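Local coordinates for protein polysaccharide Lyase Family 6 (Bacteroides cellulosilyticus, PDB 6QPS) that cleaves alginate as a mannuronic acid-specific lyase of polysaccharide lyase family 6 and carries a bound calcium ion, at residues A[221-225]-A[270-274]; A[295-301]-A[340-346]; A[64-70]-A[96-101]; A[90-95]-A[115-121]. All coordinates share one frame; numbering follows the deposited sequence. Where two conformers were deposited one is given.

Interaction 1. Residues A[221-225]-A[270-274]; sequences WSSQL and RHGHY
Ser223 and Gln224 meet residues 271-273 in a small, largely buried and mostly polar contact between a turn and the end of strand 266-271 with the loop that follows it, on the flank of a parallel beta-helix. Gln224 does most of the bonding. Its chain bends at CG (chi2 -56°), which carries the amide back to the neighbouring loop, and there OE1 accepts a bond from His273 NE2 at 2.9 Å. The oxygen lies at the edge of the imidazole, in its plane, while the amide itself stands at 77° to the ring. The other end of the same amide is also engaged: Gln224 NE2 donates to Ser223 OG at 3.0 Å, in the amide plane, and to a water that in turn takes the backbone N-H of Gly272. A glutamine suits the place because it donates and accepts at once. Ser223 OG is tied as well to Ser220 O, and Ser223 CB rests 3.4 Å from His271 CB. Glycine is needed at 272, since a CB would come 2.8 Å from Ser223 O and would also press on the carbonyl of His271. The contact sits at the end of strand 266-271, whose backbone bonds to Val248 join it to strand 244-249. The side chain of His271 touches Lys249 of that strand and lies about 7 Å from that of the calcium ligand Glu244.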
# COMPACT_ATOMS: atom_id res chain seq x y z
N TRP A 221 17.43 0.66 3.50
CA TRP A 221 18.58 1.54 3.30
C TRP A 221 18.20 2.99 3.01
O TRP A 221 19.04 3.86 3.24
CB TRP A 221 19.53 0.98 2.21
CG TRP A 221 18.86 0.37 1.02
CD1 TRP A 221 18.53 -0.94 0.84
CD2 TRP A 221 18.44 1.05 -0.18
NE1 TRP A 221 17.93 -1.12 -0.37
CE2 TRP A 221 17.87 0.09 -1.03
CE3 TRP A 221 18.52 2.38 -0.62
CZ2 TRP A 221 17.35 0.41 -2.28
CZ3 TRP A 221 18.00 2.69 -1.88
CH2 TRP A 221 17.44 1.71 -2.69
N SER A 222 16.98 3.27 2.55
CA SER A 222 16.49 4.63 2.35
C SER A 222 15.49 5.07 3.42
O SER A 222 14.88 6.14 3.29
CB SER A 222 15.85 4.76 0.97
OG SER A 222 14.82 3.79 0.82
N SER A 223 15.33 4.29 4.49
CA SER A 223 14.18 4.43 5.38
C SER A 223 14.24 5.66 6.28
O SER A 223 13.20 6.05 6.83
CB SER A 223 14.01 3.17 6.23
OG SER A 223 15.13 2.94 7.07
N GLN A 224 15.42 6.25 6.48
CA GLN A 224 15.53 7.46 7.29
C GLN A 224 15.23 8.72 6.50
O GLN A 224 15.28 9.81 7.07
CB GLN A 224 16.90 7.53 7.97
CG GLN A 224 17.27 6.24 8.72
CD GLN A 224 16.24 5.84 9.76
OE1 GLN A 224 16.10 6.47 10.81
NE2 GLN A 224 15.52 4.77 9.47
N LEU A 225 14.89 8.59 5.23
CA LEU A 225 14.66 9.74 4.37
C LEU A 225 13.18 10.07 4.25
O LEU A 225 12.31 9.20 4.30
CB LEU A 225 15.21 9.45 2.97
CG LEU A 225 16.68 9.06 2.91
CD1 LEU A 225 17.05 8.63 1.48
CD2 LEU A 225 17.56 10.21 3.40
N ARG A 270 6.99 -0.30 9.03
CA ARG A 270 8.12 -1.22 9.23
C ARG A 270 9.43 -0.51 9.51
O ARG A 270 10.15 -0.88 10.44
CB ARG A 270 8.24 -2.17 8.02
CG ARG A 270 9.42 -3.14 8.14
CD ARG A 270 9.31 -4.08 9.36
NE ARG A 270 10.52 -4.88 9.51
CZ ARG A 270 11.58 -4.52 10.22
NH1 ARG A 270 11.56 -3.38 10.91
NH2 ARG A 270 12.65 -5.30 10.28
N HIS A 271 9.76 0.49 8.68
CA HIS A 271 10.93 1.32 8.91
C HIS A 271 10.54 2.77 8.63
O HIS A 271 9.57 3.03 7.92
CB HIS A 271 12.10 0.99 7.96
CG HIS A 271 12.62 -0.41 7.98
ND1 HIS A 271 13.06 -1.07 9.12
CD2 HIS A 271 12.92 -1.24 6.94
CE1 HIS A 271 13.54 -2.26 8.78
NE2 HIS A 271 13.48 -2.38 7.47
N GLY A 272 11.31 3.71 9.17
CA GLY A 272 11.01 5.13 9.04
C GLY A 272 9.96 5.66 10.02
O GLY A 272 9.27 4.92 10.72
N HIS A 273 9.86 6.99 10.06
CA HIS A 273 9.26 7.73 11.17
C HIS A 273 8.21 8.72 10.66
O HIS A 273 8.21 9.13 9.50
CB HIS A 273 10.34 8.47 11.99
CG HIS A 273 11.56 7.63 12.21
ND1 HIS A 273 11.57 6.52 13.03
CD2 HIS A 273 12.79 7.69 11.64
CE1 HIS A 273 12.77 5.97 12.99
NE2 HIS A 273 13.51 6.63 12.11
N TYR A 274 7.33 9.11 11.58
CA TYR A 274 6.39 10.22 11.38
C TYR A 274 5.36 9.96 10.29
O TYR A 274 4.94 10.88 9.57
CB TYR A 274 7.14 11.52 11.12
CG TYR A 274 8.23 11.90 12.10
CD1 TYR A 274 7.92 12.25 13.41
CD2 TYR A 274 9.56 11.95 11.72
CE1 TYR A 274 8.90 12.64 14.30
CE2 TYR A 274 10.54 12.35 12.60
CZ TYR A 274 10.22 12.65 13.91
OH TYR A 274 11.21 13.04 14.78
O HOH W 1 13.58 2.99 10.92

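Interaction 2. Residues A[295-301]-A[340-346]; sequences IINQGHT and HRVENVD
Val345 turns CG1 anti to its backbone N (chi1 173°), leaving CG2 beside that N, 3.9 Å from His300 CD2. His300 likewise keeps CG beside its own N (chi1 -41°), a turn that brings NE2 to Ile296 O at 2.9 Å, in the planes of both carbonyl and ring. ND1 accepts from the backbone N of Asn275, so the imidazole ties its own loop to the neighbouring coil. With an alanine here, Ile296 O would probably lose its donor and Asn275 N its acceptor, and Val345 CG2 would be left without the ring it packs on. Between the backbones, Asn297 N donates to His340 O, Gly299 N to Glu343 O at 2.9 Å, and Asp346 N to His300 O. Beta-branched residues fill the inner side, with Ile295 CG2 3.9 Å from Val342 CG1, the two side chains at about a right angle. On the polar side, one water joins Asn297 OD1 to His340 ND1 and another joins Gln298 NE2 to Arg341 O; Asn297 ND2 is bonded to Arg270 O. Gln298 OE1 goes to Arg324, Glu343 to Arg369 and Asp346 to Arg372. The chemistry thus implies successive coils held by backbone bonds, apolar inside and bridged by water outside.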
# COMPACT_ATOMS: atom_id res chain seq x y z
N ILE A 295 2.99 -1.26 14.48
CA ILE A 295 3.78 -0.07 14.82
C ILE A 295 5.17 -0.47 15.31
O ILE A 295 5.31 -1.18 16.32
CB ILE A 295 3.05 0.77 15.88
CG1 ILE A 295 1.70 1.26 15.37
CG2 ILE A 295 3.96 1.92 16.33
CD1 ILE A 295 1.79 2.18 14.16
N ILE A 296 6.19 -0.02 14.56
CA ILE A 296 7.62 -0.02 14.87
C ILE A 296 8.04 1.43 14.57
O ILE A 296 7.33 2.17 13.89
CB ILE A 296 8.37 -1.04 13.97
CG1 ILE A 296 7.77 -2.44 14.16
CG2 ILE A 296 9.89 -1.09 14.22
CD1 ILE A 296 7.93 -3.32 12.94
N ASN A 297 9.18 1.87 15.14
CA ASN A 297 9.72 3.22 14.87
C ASN A 297 8.91 4.35 15.51
O ASN A 297 8.02 4.10 16.33
CB ASN A 297 9.90 3.46 13.37
CG ASN A 297 10.41 2.24 12.63
OD1 ASN A 297 11.57 1.93 12.69
ND2 ASN A 297 9.51 1.53 11.96
N GLN A 298 9.25 5.60 15.21
CA GLN A 298 8.75 6.70 16.04
C GLN A 298 7.92 7.72 15.29
O GLN A 298 7.99 7.86 14.07
CB GLN A 298 9.89 7.39 16.80
CG GLN A 298 10.94 8.05 15.96
CD GLN A 298 12.03 8.76 16.80
OE1 GLN A 298 12.12 9.97 16.78
NE2 GLN A 298 12.85 8.00 17.51
N GLY A 299 7.16 8.48 16.07
CA GLY A 299 6.62 9.73 15.61
C GLY A 299 5.30 9.68 14.87
O GLY A 299 4.82 10.74 14.45
N HIS A 300 4.70 8.52 14.72
CA HIS A 300 3.49 8.35 13.91
C HIS A 300 2.26 8.89 14.62
O HIS A 300 2.18 8.94 15.85
CB HIS A 300 3.24 6.87 13.59
CG HIS A 300 4.49 6.10 13.25
ND1 HIS A 300 5.27 6.36 12.13
CD2 HIS A 300 5.09 5.08 13.91
CE1 HIS A 300 6.29 5.51 12.13
NE2 HIS A 300 6.19 4.73 13.19
N THR A 301 1.28 9.29 13.81
CA THR A 301 -0.05 9.70 14.29
C THR A 301 -1.09 8.77 13.65
O THR A 301 -1.15 8.67 12.42
CB THR A 301 -0.31 11.17 13.98
OG1 THR A 301 0.73 11.98 14.58
CG2 THR A 301 -1.65 11.61 14.56
N HIS A 340 13.45 -0.68 15.29
CA HIS A 340 13.81 0.53 16.01
C HIS A 340 12.71 0.92 17.00
O HIS A 340 11.51 0.75 16.73
CB HIS A 340 14.17 1.64 15.03
CG HIS A 340 15.34 1.28 14.17
ND1 HIS A 340 15.23 0.48 13.05
CD2 HIS A 340 16.66 1.55 14.32
CE1 HIS A 340 16.42 0.32 12.52
NE2 HIS A 340 17.32 0.94 13.27
N ARG A 341 13.14 1.44 18.15
CA ARG A 341 12.24 1.72 19.26
C ARG A 341 10.99 2.50 18.84
O ARG A 341 11.05 3.48 18.08
CB ARG A 341 12.98 2.51 20.35
CG ARG A 341 12.19 2.62 21.65
CD ARG A 341 12.75 3.71 22.59
NE ARG A 341 14.04 3.42 23.19
CZ ARG A 341 14.23 2.83 24.37
NH1 ARG A 341 13.21 2.40 25.09
NH2 ARG A 341 15.46 2.66 24.83
N VAL A 342 9.84 2.08 19.36
CA VAL A 342 8.62 2.86 19.23
C VAL A 342 8.65 3.99 20.25
O VAL A 342 8.73 3.74 21.46
CB VAL A 342 7.38 1.98 19.42
CG1 VAL A 342 6.13 2.85 19.45
CG2 VAL A 342 7.27 0.93 18.31
N GLU A 343 8.56 5.23 19.78
CA GLU A 343 8.40 6.34 20.72
C GLU A 343 7.57 7.44 20.06
O GLU A 343 7.58 7.60 18.84
CB GLU A 343 9.68 6.91 21.37
CG GLU A 343 10.91 6.92 20.58
CD GLU A 343 12.14 7.32 21.42
OE1 GLU A 343 12.00 7.95 22.48
OE2 GLU A 343 13.27 7.01 21.00
N ASN A 344 6.87 8.20 20.90
CA ASN A 344 6.17 9.42 20.47
C ASN A 344 5.11 9.12 19.42
O ASN A 344 5.05 9.75 18.37
CB ASN A 344 7.15 10.49 19.98
CG ASN A 344 8.34 10.63 20.89
OD1 ASN A 344 8.23 10.69 22.12
ND2 ASN A 344 9.52 10.69 20.29
N VAL A 345 4.26 8.14 19.72
CA VAL A 345 3.21 7.69 18.81
C VAL A 345 1.86 7.99 19.46
O VAL A 345 1.63 7.61 20.62
CB VAL A 345 3.34 6.19 18.48
CG1 VAL A 345 2.15 5.70 17.67
CG2 VAL A 345 4.64 5.90 17.71
N ASP A 346 0.99 8.69 18.73
CA ASP A 346 -0.35 9.04 19.18
C ASP A 346 -1.36 8.11 18.51
O ASP A 346 -1.46 8.11 17.28
CB ASP A 346 -0.63 10.50 18.80
CG ASP A 346 -1.98 11.01 19.28
OD1 ASP A 346 -2.48 10.53 20.32
OD2 ASP A 346 -2.55 11.89 18.60
O HOH W 2 12.85 -0.49 11.92
O HOH W 3 13.14 4.96 17.26

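Interaction 3. Residues A[64-70]-A[96-101]; sequences FTGKGVS and GEYLQL
The Tyr98 ring lies with one face against the backbone of residues 69-70: Ser70 N stands 3.6 Å above the plane of the Tyr98 ring, over its centre, and Val69 C sits nearer the rim of the same face. Phe129 stacks with this ring too. The Phe64 ring is enclosed differently. Leu99 CB lies over one of its faces, 4.2 Å from the Phe64 centroid, in a CH-pi contact, while Leu101 CD1 approaches the edge, 3.5 Å from Phe64 CD2, and Gln100 O comes up at the edge as well. With CG anti to the backbone N (chi1 -177°), the Phe64 ring swings beside its carbonyl carbon toward strand 99-101, where it runs alongside Leu99 and Leu101 and antiparallel to them. Leu99 reaches further back, its CD1 lying 3.5 Å from Phe64 O.

Two backbone bonds flank the parallel bridge of Lys67 with Glu97: Glu97 N donates to Gly66 O at 3.1 Å, and Gly68 N to Glu97 O at 2.9 Å. Glycines permit this closeness, for a CB on Gly68 would fall 2.4 Å from Tyr98 O, and one on Gly96 would collide with Gly66 O. Tyr98 has left-handed backbone angles (phi/psi 47°/51°), and its CB points toward residues 68-70. A serine in its place would probably uncover the peptide between Val69 and Ser70 and leave Phe129 without its stacking partner. The chemistry is therefore divided: aromatic and aliphatic carbon packs around Phe64, backbone bonds join the centre, and at the more exposed end a broad ring covers the Val69-Ser70 peptide.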
# COMPACT_ATOMS: atom_id res chain seq x y z
N PHE A 64 8.93 5.65 -23.19
CA PHE A 64 7.94 6.71 -23.37
C PHE A 64 8.56 7.96 -22.78
O PHE A 64 8.72 8.06 -21.56
CB PHE A 64 6.64 6.35 -22.66
CG PHE A 64 5.51 7.35 -22.83
CD1 PHE A 64 5.52 8.31 -23.83
CD2 PHE A 64 4.42 7.30 -21.97
CE1 PHE A 64 4.45 9.22 -23.96
CE2 PHE A 64 3.36 8.19 -22.09
CZ PHE A 64 3.37 9.13 -23.11
N THR A 65 8.95 8.89 -23.65
CA THR A 65 9.61 10.11 -23.19
C THR A 65 9.12 11.31 -23.97
O THR A 65 8.64 11.20 -25.10
CB THR A 65 11.15 9.99 -23.26
OG1 THR A 65 11.76 11.10 -22.60
CG2 THR A 65 11.65 9.92 -24.69
N GLY A 66 9.25 12.47 -23.35
CA GLY A 66 8.80 13.71 -23.95
C GLY A 66 8.60 14.74 -22.86
O GLY A 66 8.80 14.47 -21.67
N LYS A 67 8.19 15.93 -23.29
CA LYS A 67 7.89 17.01 -22.35
C LYS A 67 6.52 17.62 -22.63
O LYS A 67 6.38 18.52 -23.46
CB LYS A 67 8.98 18.06 -22.32
CG LYS A 67 10.35 17.50 -22.02
CD LYS A 67 11.44 18.56 -22.18
CE LYS A 67 11.30 19.30 -23.51
NZ LYS A 67 11.98 18.57 -24.62
N GLY A 68 5.51 17.08 -21.97
CA GLY A 68 4.24 17.77 -21.88
C GLY A 68 4.34 18.98 -20.98
O GLY A 68 5.40 19.30 -20.42
N VAL A 69 3.21 19.69 -20.84
CA VAL A 69 3.11 20.79 -19.89
C VAL A 69 1.79 20.68 -19.13
O VAL A 69 0.88 19.94 -19.52
CB VAL A 69 3.23 22.19 -20.55
CG1 VAL A 69 4.55 22.31 -21.30
CG2 VAL A 69 2.05 22.47 -21.47
N SER A 70 1.69 21.43 -18.02
CA SER A 70 0.51 21.37 -17.18
C SER A 70 -0.73 21.73 -18.00
O SER A 70 -0.75 22.73 -18.71
CB SER A 70 0.65 22.35 -16.01
OG SER A 70 -0.57 22.44 -15.29
N GLY A 96 10.69 11.93 -18.33
CA GLY A 96 10.27 13.18 -18.93
C GLY A 96 9.26 13.87 -18.03
O GLY A 96 9.28 13.63 -16.83
N GLU A 97 8.40 14.71 -18.60
CA GLU A 97 7.43 15.45 -17.80
C GLU A 97 6.05 15.37 -18.44
O GLU A 97 5.92 15.35 -19.67
CB GLU A 97 7.79 16.94 -17.71
CG GLU A 97 9.14 17.28 -17.12
CD GLU A 97 9.57 18.68 -17.49
OE1 GLU A 97 8.79 19.64 -17.24
OE2 GLU A 97 10.67 18.82 -18.05
N TYR A 98 5.03 15.41 -17.60
CA TYR A 98 3.64 15.48 -18.05
C TYR A 98 3.32 14.45 -19.15
O TYR A 98 2.74 14.77 -20.19
CB TYR A 98 3.25 16.91 -18.45
CG TYR A 98 3.26 17.87 -17.27
CD1 TYR A 98 2.16 17.98 -16.43
CD2 TYR A 98 4.37 18.66 -17.01
CE1 TYR A 98 2.16 18.86 -15.36
CE2 TYR A 98 4.38 19.54 -15.91
CZ TYR A 98 3.27 19.62 -15.10
OH TYR A 98 3.29 20.51 -14.04
N LEU A 99 3.68 13.20 -18.88
CA LEU A 99 3.34 12.06 -19.73
C LEU A 99 2.26 11.24 -19.04
O LEU A 99 2.28 11.11 -17.81
CB LEU A 99 4.57 11.18 -19.95
CG LEU A 99 5.83 11.91 -20.41
CD1 LEU A 99 6.99 10.92 -20.52
CD2 LEU A 99 5.59 12.62 -21.72
N GLN A 100 1.30 10.72 -19.83
CA GLN A 100 0.15 10.03 -19.26
C GLN A 100 -0.16 8.77 -20.05
O GLN A 100 -0.24 8.80 -21.28
CB GLN A 100 -1.05 10.98 -19.31
CG GLN A 100 -2.27 10.63 -18.52
CD GLN A 100 -3.05 11.89 -18.14
OE1 GLN A 100 -2.51 12.81 -17.53
NE2 GLN A 100 -4.32 11.93 -18.52
N LEU A 101 -0.34 7.66 -19.33
CA LEU A 101 -0.89 6.43 -19.88
C LEU A 101 -2.33 6.29 -19.42
O LEU A 101 -2.60 6.44 -18.22
CB LEU A 101 -0.12 5.23 -19.33
CG LEU A 101 1.26 4.93 -19.92
CD1 LEU A 101 2.26 5.97 -19.53
CD2 LEU A 101 1.72 3.54 -19.46

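Interaction 4. Residues A[90-95]-A[115-121]; sequences LRLKIY and DMIDFQG
Lys93 runs along the backbone of Gln120 and Gly121 for its whole length. Its CB lies 3.4 Å from Gln120 O, CG and CD stay close to the same oxygen, and CE comes 3.8 Å from Gly121 O. A final bend (chi4 -69°) then sets NZ between two carbonyls, donating to Gln120 O at 2.9 Å and to Gly121 O at 3.0 Å. The ammonium stands well above the Gln120 carbonyl plane, 45° out of it. A water bonds to both Lys93 NZ and Asp118 OD2, which are themselves a long, weak salt bridge at 4.0 Å; Asp118 OD1 pairs with Arg160. Lysine fits here because its flexible chain and several N-H groups can serve two carbonyls and a water together.

On the other face the residues are apolar. Leu92 and Ile117 lie side by side, pointing the same way, and Ile94 CD1 touches Ile117 CG2 and sits over the Phe119 ring, 4.2 Å from its centroid. Separately, at the end of the strand, Gly121 CA covers a face of the Tyr95 ring, at a place where a side chain would strike that ring. Backbone bonds run from Leu92 N to Met116 O, from Asp118 N to Leu92 O and from Ile94 N to Asp118 O. Such parallel pairing of successive coils, with like aliphatic residues stacked inside and polar ones outside, is characteristic of the right-handed parallel beta-helix of this lyase family.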
# COMPACT_ATOMS: atom_id res chain seq x y z
N LEU A 90 8.08 -7.43 -21.80
CA LEU A 90 7.93 -5.98 -21.68
C LEU A 90 8.95 -5.38 -20.73
O LEU A 90 9.14 -5.88 -19.62
CB LEU A 90 6.51 -5.68 -21.17
CG LEU A 90 6.12 -4.23 -20.94
CD1 LEU A 90 6.25 -3.41 -22.23
CD2 LEU A 90 4.71 -4.08 -20.35
N ARG A 91 9.57 -4.27 -21.15
CA ARG A 91 10.45 -3.48 -20.28
C ARG A 91 10.18 -2.01 -20.65
O ARG A 91 10.84 -1.44 -21.52
CB ARG A 91 11.94 -3.84 -20.38
CG ARG A 91 12.79 -3.06 -19.32
CD ARG A 91 14.22 -3.59 -19.22
NE ARG A 91 15.09 -2.75 -18.38
CZ ARG A 91 16.35 -2.46 -18.67
NH1 ARG A 91 16.90 -2.95 -19.77
NH2 ARG A 91 17.07 -1.68 -17.86
N LEU A 92 9.18 -1.43 -20.00
CA LEU A 92 8.72 -0.08 -20.30
C LEU A 92 9.34 0.90 -19.31
O LEU A 92 9.26 0.70 -18.10
CB LEU A 92 7.19 -0.02 -20.21
CG LEU A 92 6.52 1.35 -20.16
CD1 LEU A 92 6.86 2.13 -21.43
CD2 LEU A 92 5.01 1.20 -19.99
N LYS A 93 9.99 1.94 -19.84
CA LYS A 93 10.58 3.00 -19.04
C LYS A 93 9.91 4.31 -19.45
O LYS A 93 9.79 4.59 -20.65
CB LYS A 93 12.08 3.07 -19.29
CG LYS A 93 12.84 1.86 -18.76
CD LYS A 93 14.34 1.99 -19.02
CE LYS A 93 15.16 1.30 -17.93
NZ LYS A 93 15.06 2.03 -16.62
N ILE A 94 9.51 5.10 -18.46
CA ILE A 94 8.79 6.36 -18.62
C ILE A 94 9.64 7.45 -17.97
O ILE A 94 9.97 7.35 -16.78
CB ILE A 94 7.41 6.29 -17.94
CG1 ILE A 94 6.55 5.14 -18.49
CG2 ILE A 94 6.66 7.62 -18.06
CD1 ILE A 94 5.43 4.70 -17.54
N TYR A 95 9.99 8.48 -18.73
CA TYR A 95 10.86 9.52 -18.18
C TYR A 95 10.64 10.78 -19.00
O TYR A 95 10.47 10.72 -20.21
CB TYR A 95 12.34 9.10 -18.17
CG TYR A 95 12.88 8.53 -19.48
CD1 TYR A 95 12.66 7.21 -19.82
CD2 TYR A 95 13.61 9.31 -20.37
CE1 TYR A 95 13.13 6.68 -20.99
CE2 TYR A 95 14.08 8.79 -21.55
CZ TYR A 95 13.82 7.47 -21.86
OH TYR A 95 14.28 6.94 -23.04
N ASP A 115 11.99 -5.37 -13.63
CA ASP A 115 11.02 -4.28 -13.52
C ASP A 115 10.21 -4.18 -14.81
O ASP A 115 10.75 -3.86 -15.87
CB ASP A 115 11.74 -2.96 -13.22
CG ASP A 115 12.67 -3.07 -12.04
OD1 ASP A 115 12.17 -3.40 -10.94
OD2 ASP A 115 13.90 -2.88 -12.21
N MET A 116 8.90 -4.41 -14.72
CA MET A 116 8.08 -4.40 -15.92
C MET A 116 7.84 -2.97 -16.42
O MET A 116 8.07 -2.68 -17.60
CB MET A 116 6.76 -5.12 -15.69
CG MET A 116 5.99 -5.39 -16.98
SD MET A 116 4.49 -6.38 -16.77
CE MET A 116 3.39 -5.16 -16.04
N ILE A 117 7.36 -2.09 -15.54
CA ILE A 117 7.08 -0.68 -15.83
C ILE A 117 7.82 0.16 -14.79
O ILE A 117 7.62 -0.03 -13.58
CB ILE A 117 5.57 -0.36 -15.78
CG1 ILE A 117 4.79 -1.25 -16.75
CG2 ILE A 117 5.32 1.13 -16.03
CD1 ILE A 117 3.26 -1.08 -16.63
N ASP A 118 8.67 1.09 -15.24
CA ASP A 118 9.56 1.86 -14.37
C ASP A 118 9.52 3.32 -14.80
O ASP A 118 9.54 3.62 -16.00
CB ASP A 118 10.98 1.29 -14.45
CG ASP A 118 11.86 1.64 -13.27
OD1 ASP A 118 11.41 2.32 -12.32
OD2 ASP A 118 13.04 1.23 -13.32
N PHE A 119 9.51 4.22 -13.82
CA PHE A 119 9.42 5.67 -14.03
C PHE A 119 10.80 6.35 -14.05
O PHE A 119 10.97 7.48 -13.57
CB PHE A 119 8.48 6.29 -12.99
CG PHE A 119 6.99 6.12 -13.30
CD1 PHE A 119 6.37 4.87 -13.22
CD2 PHE A 119 6.19 7.20 -13.64
CE1 PHE A 119 5.01 4.72 -13.50
CE2 PHE A 119 4.81 7.04 -13.90
CZ PHE A 119 4.25 5.79 -13.85
N GLN A 120 11.78 5.67 -14.65
CA GLN A 120 13.13 6.17 -14.82
C GLN A 120 13.69 5.60 -16.12
O GLN A 120 13.41 4.45 -16.48
CB GLN A 120 14.01 5.72 -13.64
CG GLN A 120 15.48 6.07 -13.71
CD GLN A 120 16.27 5.55 -12.53
OE1 GLN A 120 16.82 6.32 -11.76
NE2 GLN A 120 16.35 4.23 -12.40
N GLY A 121 14.46 6.42 -16.83
CA GLY A 121 15.25 5.94 -17.95
C GLY A 121 16.60 5.47 -17.47
O GLY A 121 16.67 4.56 -16.64
O HOH W 4 11.03 -1.24 -16.88
O HOH W 5 13.51 -0.34 -15.69

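Overall arrangement
The four contacts mark two regions of one beta-helix. Interactions 3 and 4, whose centres are 14 Å apart, interlock near its N-terminal end: Thr65 OG1 meets Tyr95 O at 2.7 Å, Phe64 N meets Lys93 O, and Leu101 packs on Leu92 and Ile94. Interactions 1 and 2, with centres 11 Å apart, join through Arg270 O and Asn297 ND2 at 2.9 Å and through Tyr274 N and Gln298 O. Both border the metal site: the side chain of His271 is about 9 Å from the calcium ion and about 5 Å from an acetate probably from the crystallisation liquor, and that of Ile296 about 11 Å from the calcium. The centres of interactions 2 and 4 lie 35 Å apart.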